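Long-range contact in uncharacterized protein (Leishmania major, PDB 2B4W), which is of unknown function but belongs to a family in the beta-fructosidase clan, whose members are typically five-bladed beta-propellers: residues 221-229 and 258-266. Residues are numbered along the deposited sequence; the frame is centred on the assembly and turned at random.
Sequences QSVYVNYAF and PLLADCVFA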
ATOM      1  N   GLN A 221      -1.137  22.129  -6.285  1.00 73.44           N
ATOM      2  CA  GLN A 221      -1.592  20.850  -5.759  1.00 69.01           C
ATOM      3  C   GLN A 221      -0.836  19.651  -6.310  1.00 62.03           C
ATOM      4  O   GLN A 221      -0.677  19.409  -7.507  1.00 46.88           O
ATOM      5  CB  GLN A 221      -3.090  20.665  -6.057  1.00 70.21           C
ATOM      6  CG  GLN A 221      -3.822  19.834  -5.015  1.00 71.23           C
ATOM      7  CD  GLN A 221      -4.406  20.680  -3.899  1.00 66.01           C
ATOM      8  OE1 GLN A 221      -3.652  21.323  -3.164  1.00 51.49           O
ATOM      9  NE2 GLN A 221      -5.731  20.682  -3.780  1.00 49.99           N
ATOM     10  N   SER A 222      -0.347  18.816  -5.389  1.00 59.50           N
ATOM     11  CA  SER A 222       0.123  17.505  -5.840  1.00 54.81           C
ATOM     12  C   SER A 222      -1.029  16.518  -5.611  1.00 47.58           C
ATOM     13  O   SER A 222      -1.343  16.205  -4.462  1.00 28.30           O
ATOM     14  CB  SER A 222       1.399  17.068  -5.144  1.00 50.08           C
ATOM     15  OG  SER A 222       2.518  17.250  -6.012  1.00 43.11           O
ATOM     16  N   VAL A 223      -1.619  16.104  -6.727  1.00 34.34           N
ATOM     17  CA  VAL A 223      -2.794  15.261  -6.762  1.00 33.10           C
ATOM     18  C   VAL A 223      -2.411  13.782  -6.658  1.00 34.38           C
ATOM     19  O   VAL A 223      -1.664  13.346  -7.535  1.00 30.28           O
ATOM     20  CB  VAL A 223      -3.607  15.417  -8.061  1.00 35.55           C
ATOM     21  CG1 VAL A 223      -4.707  14.356  -8.095  1.00 44.55           C
ATOM     22  CG2 VAL A 223      -4.212  16.800  -8.209  1.00 32.17           C
ATOM     23  N   TYR A 224      -2.917  13.105  -5.632  1.00 28.52           N
ATOM     24  CA  TYR A 224      -2.730  11.664  -5.457  1.00 24.82           C
ATOM     25  C   TYR A 224      -4.115  11.019  -5.381  1.00 20.43           C
ATOM     26  O   TYR A 224      -4.929  11.329  -4.499  1.00 26.55           O
ATOM     27  CB  TYR A 224      -1.899  11.316  -4.227  1.00 30.27           C
ATOM     28  CG  TYR A 224      -0.403  11.478  -4.304  1.00 31.96           C
ATOM     29  CD1 TYR A 224       0.183  12.694  -4.659  1.00 32.63           C
ATOM     30  CD2 TYR A 224       0.452  10.423  -4.012  1.00 32.42           C
ATOM     31  CE1 TYR A 224       1.559  12.840  -4.726  1.00 38.50           C
ATOM     32  CE2 TYR A 224       1.831  10.557  -4.075  1.00 32.43           C
ATOM     33  CZ  TYR A 224       2.382  11.773  -4.436  1.00 42.31           C
ATOM     34  OH  TYR A 224       3.750  11.921  -4.503  1.00 41.57           O
ATOM     35  N   VAL A 225      -4.408  10.114  -6.319  1.00 22.02           N
ATOM     36  CA  VAL A 225      -5.662   9.379  -6.223  1.00 26.87           C
ATOM     37  C   VAL A 225      -5.415   7.885  -6.049  1.00 22.03           C
ATOM     38  O   VAL A 225      -4.364   7.334  -6.314  1.00 25.25           O
ATOM     39  CB  VAL A 225      -6.589   9.570  -7.434  1.00 28.33           C
ATOM     40  CG1 VAL A 225      -6.574  11.019  -7.890  1.00 25.18           C
ATOM     41  CG2 VAL A 225      -6.182   8.629  -8.553  1.00 23.43           C
ATOM     42  N   ASN A 226      -6.449   7.200  -5.558  1.00 24.03           N
ATOM     43  CA  ASN A 226      -6.319   5.763  -5.364  1.00 19.68           C
ATOM     44  C   ASN A 226      -6.551   5.119  -6.728  1.00 23.88           C
ATOM     45  O   ASN A 226      -7.521   5.494  -7.396  1.00 22.58           O
ATOM     46  CB  ASN A 226      -7.320   5.235  -4.364  1.00 21.35           C
ATOM     47  CG  ASN A 226      -7.274   5.775  -2.966  1.00 15.38           C
ATOM     48  OD1 ASN A 226      -8.324   6.075  -2.391  1.00 18.03           O
ATOM     49  ND2 ASN A 226      -6.116   5.891  -2.348  1.00 22.80           N
ATOM     50  N   TYR A 227      -5.688   4.200  -7.108  1.00 23.14           N
ATOM     51  CA  TYR A 227      -5.658   3.643  -8.453  1.00 18.75           C
ATOM     52  C   TYR A 227      -5.615   2.129  -8.494  1.00 20.07           C
ATOM     53  O   TYR A 227      -4.971   1.470  -7.682  1.00 23.92           O
ATOM     54  CB  TYR A 227      -4.420   4.224  -9.151  1.00 20.82           C
ATOM     55  CG  TYR A 227      -4.438   4.259 -10.651  1.00 31.73           C
ATOM     56  CD1 TYR A 227      -5.224   5.166 -11.348  1.00 30.24           C
ATOM     57  CD2 TYR A 227      -3.650   3.383 -11.380  1.00 33.69           C
ATOM     58  CE1 TYR A 227      -5.211   5.173 -12.728  1.00 32.95           C
ATOM     59  CE2 TYR A 227      -3.633   3.381 -12.753  1.00 31.24           C
ATOM     60  CZ  TYR A 227      -4.427   4.291 -13.419  1.00 32.82           C
ATOM     61  OH  TYR A 227      -4.412   4.296 -14.792  1.00 42.78           O
ATOM     62  N   ALA A 228      -6.319   1.515  -9.454  1.00 26.22           N
ATOM     63  CA  ALA A 228      -6.253   0.062  -9.610  1.00 16.40           C
ATOM     64  C   ALA A 228      -5.977  -0.279 -11.065  1.00 19.99           C
ATOM     65  O   ALA A 228      -6.375   0.478 -11.952  1.00 37.29           O
ATOM     66  CB  ALA A 228      -7.537  -0.633  -9.178  1.00 17.12           C
ATOM     67  N   PHE A 229      -5.318  -1.394 -11.313  1.00 18.26           N
ATOM     68  CA  PHE A 229      -5.165  -1.990 -12.616  1.00 19.61           C
ATOM     69  C   PHE A 229      -4.891  -3.486 -12.461  1.00 28.19           C
ATOM     70  O   PHE A 229      -4.595  -3.978 -11.370  1.00 25.91           O
ATOM     71  CB  PHE A 229      -4.032  -1.338 -13.421  1.00 23.53           C
ATOM     72  CG  PHE A 229      -2.693  -1.398 -12.706  1.00 28.01           C
ATOM     73  CD1 PHE A 229      -2.352  -0.386 -11.819  1.00 28.27           C
ATOM     74  CD2 PHE A 229      -1.810  -2.439 -12.900  1.00 26.95           C
ATOM     75  CE1 PHE A 229      -1.144  -0.448 -11.153  1.00 22.72           C
ATOM     76  CE2 PHE A 229      -0.610  -2.519 -12.226  1.00 26.67           C
ATOM     77  CZ  PHE A 229      -0.287  -1.491 -11.360  1.00 24.33           C
ATOM     78  N   PRO A 258      -1.465  22.229   2.917  1.00 47.69           N
ATOM     79  CA  PRO A 258      -2.484  22.608   1.941  1.00 43.10           C
ATOM     80  C   PRO A 258      -2.236  21.993   0.568  1.00 34.56           C
ATOM     81  O   PRO A 258      -3.139  21.663  -0.199  1.00 40.60           O
ATOM     82  CB  PRO A 258      -2.341  24.128   1.846  1.00 46.71           C
ATOM     83  CG  PRO A 258      -1.191  24.517   2.704  1.00 52.83           C
ATOM     84  CD  PRO A 258      -0.959  23.391   3.671  1.00 54.04           C
ATOM     85  N   LEU A 259      -0.967  21.845   0.236  1.00 24.91           N
ATOM     86  CA  LEU A 259      -0.567  21.305  -1.053  1.00 38.39           C
ATOM     87  C   LEU A 259      -1.090  19.895  -1.299  1.00 40.54           C
ATOM     88  O   LEU A 259      -1.165  19.425  -2.440  1.00 28.62           O
ATOM     89  CB  LEU A 259       0.958  21.330  -1.083  1.00 37.17           C
ATOM     90  CG  LEU A 259       1.699  20.891  -2.320  1.00 35.44           C
ATOM     91  CD1 LEU A 259       3.015  21.669  -2.403  1.00 67.85           C
ATOM     92  CD2 LEU A 259       1.990  19.398  -2.351  1.00 45.02           C
ATOM     93  N   LEU A 260      -1.425  19.204  -0.215  1.00 39.13           N
ATOM     94  CA  LEU A 260      -1.814  17.800  -0.315  1.00 26.25           C
ATOM     95  C   LEU A 260      -3.299  17.660  -0.014  1.00 39.44           C
ATOM     96  O   LEU A 260      -3.714  16.629   0.505  1.00 35.86           O
ATOM     97  CB  LEU A 260      -0.968  16.973   0.643  1.00 30.66           C
ATOM     98  CG  LEU A 260       0.505  16.832   0.243  1.00 25.96           C
ATOM     99  CD1 LEU A 260       1.291  16.176   1.364  1.00 29.18           C
ATOM    100  CD2 LEU A 260       0.640  16.052  -1.056  1.00 42.68           C
ATOM    101  N   ALA A 261      -4.042  18.713  -0.357  1.00 32.57           N
ATOM    102  CA  ALA A 261      -5.478  18.763  -0.135  1.00 28.58           C
ATOM    103  C   ALA A 261      -6.241  17.879  -1.115  1.00 21.18           C
ATOM    104  O   ALA A 261      -7.431  17.617  -0.944  1.00 39.00           O
ATOM    105  CB  ALA A 261      -5.984  20.202  -0.213  1.00 39.13           C
ATOM    106  N   ASP A 262      -5.547  17.405  -2.142  1.00 25.71           N
ATOM    107  CA  ASP A 262      -6.137  16.457  -3.065  1.00 23.35           C
ATOM    108  C   ASP A 262      -5.299  15.187  -3.204  1.00 16.74           C
ATOM    109  O   ASP A 262      -5.215  14.657  -4.315  1.00 29.67           O
ATOM    110  CB  ASP A 262      -6.328  17.111  -4.441  1.00 21.92           C
ATOM    111  CG  ASP A 262      -7.429  16.407  -5.218  1.00 38.66           C
ATOM    112  OD1 ASP A 262      -8.052  15.465  -4.668  1.00 43.25           O
ATOM    113  OD2 ASP A 262      -7.649  16.794  -6.384  1.00 42.18           O
ATOM    114  N   CYS A 263      -4.715  14.752  -2.100  1.00 24.35           N
ATOM    115  CA  CYS A 263      -3.854  13.593  -1.987  1.00 27.53           C
ATOM    116  C   CYS A 263      -4.403  12.423  -1.174  1.00 24.52           C
ATOM    117  O   CYS A 263      -4.717  12.618  -0.007  1.00 20.55           O
ATOM    118  CB  CYS A 263      -2.529  14.009  -1.320  1.00 34.61           C
ATOM    119  SG  CYS A 263      -1.372  12.646  -0.990  1.00 34.18           S
ATOM    120  N   VAL A 264      -4.500  11.212  -1.735  1.00 22.27           N
ATOM    121  CA  VAL A 264      -4.709   9.996  -0.963  1.00 20.24           C
ATOM    122  C   VAL A 264      -3.725   8.917  -1.434  1.00 12.92           C
ATOM    123  O   VAL A 264      -3.488   8.768  -2.620  1.00 19.72           O
ATOM    124  CB  VAL A 264      -6.110   9.372  -1.042  1.00 22.80           C
ATOM    125  CG1 VAL A 264      -7.108  10.153  -0.198  1.00 18.58           C
ATOM    126  CG2 VAL A 264      -6.520   9.270  -2.500  1.00 25.13           C
ATOM    127  N   PHE A 265      -3.163   8.178  -0.490  1.00 19.53           N
ATOM    128  CA  PHE A 265      -2.093   7.238  -0.841  1.00 18.53           C
ATOM    129  C   PHE A 265      -2.478   5.853  -0.353  1.00 17.52           C
ATOM    130  O   PHE A 265      -2.481   5.658   0.870  1.00 16.12           O
ATOM    131  CB  PHE A 265      -0.845   7.791  -0.165  1.00 25.41           C
ATOM    132  CG  PHE A 265       0.426   6.987  -0.297  1.00 29.42           C
ATOM    133  CD1 PHE A 265       0.682   5.944   0.584  1.00 25.45           C
ATOM    134  CD2 PHE A 265       1.350   7.282  -1.285  1.00 25.19           C
ATOM    135  CE1 PHE A 265       1.844   5.213   0.469  1.00 23.54           C
ATOM    136  CE2 PHE A 265       2.521   6.543  -1.401  1.00 24.36           C
ATOM    137  CZ  PHE A 265       2.776   5.505  -0.525  1.00 25.22           C
ATOM    138  N   ALA A 266      -2.806   4.999  -1.298  1.00 20.30           N
ATOM    139  CA  ALA A 266      -3.406   3.693  -1.094  1.00 22.80           C
ATOM    140  C   ALA A 266      -2.659   2.817  -0.106  1.00 19.08           C
ATOM    141  O   ALA A 266      -1.428   2.721  -0.103  1.00 24.24           O
ATOM    142  CB  ALA A 266      -3.515   2.950  -2.437  1.00 12.62           C
TER
HETATM  143  O   HOH W   1      -7.139  12.606  -4.240  1.00 28.20           O
HETATM  144  O   HOH W   2      -3.711   6.558  -3.761  1.00 19.23           O
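Tyr224 and Cys263 form a single backbone bridge between two sheets, consistent with an interblade seam of a beta-propeller. Strands 223-229 and 264-266 run roughly parallel, 32° apart. Tyr224 N donates to Asp262 O (3.1 Å), and Val264 N returns a bond to Tyr224 O (2.8 Å). Ser222 N reaches Leu259 O (3.1 Å) at the turn that follows Pro258, whose restricted phi suits the start of the short 3-10 segment 258-259.

Tyr224 suits the seam because its ring packs beside Cys263 SG and nearly parallel to His208, while OH accepts from Trp189 NE1, an indole N-H that can only donate. With CG anti to its carbonyl carbon (chi1 -78°), SG lies 4.2 Å from the Tyr224 ring centroid, 35° off the normal, a sulfur-aromatic contact. CD2 meets the Phe265 ring edge.

Asp262 OD2 salt-bridges Lys5, while a water within hydrogen-bonding distance of Asp262 OD1 (3.0 Å) and Tyr224 O (2.6 Å) bridges turn and strand. Beta-branched Val264 favours the extended backbone and sets CG2 3.4 Å from Asn226 ND2, the side chains crossing nearly at right angles. The buried Asn226 amide is gripped at both ends, OD1 by Tyr250, ND2 by Ser281 and a second water 2.9 Å from Asn226 ND2.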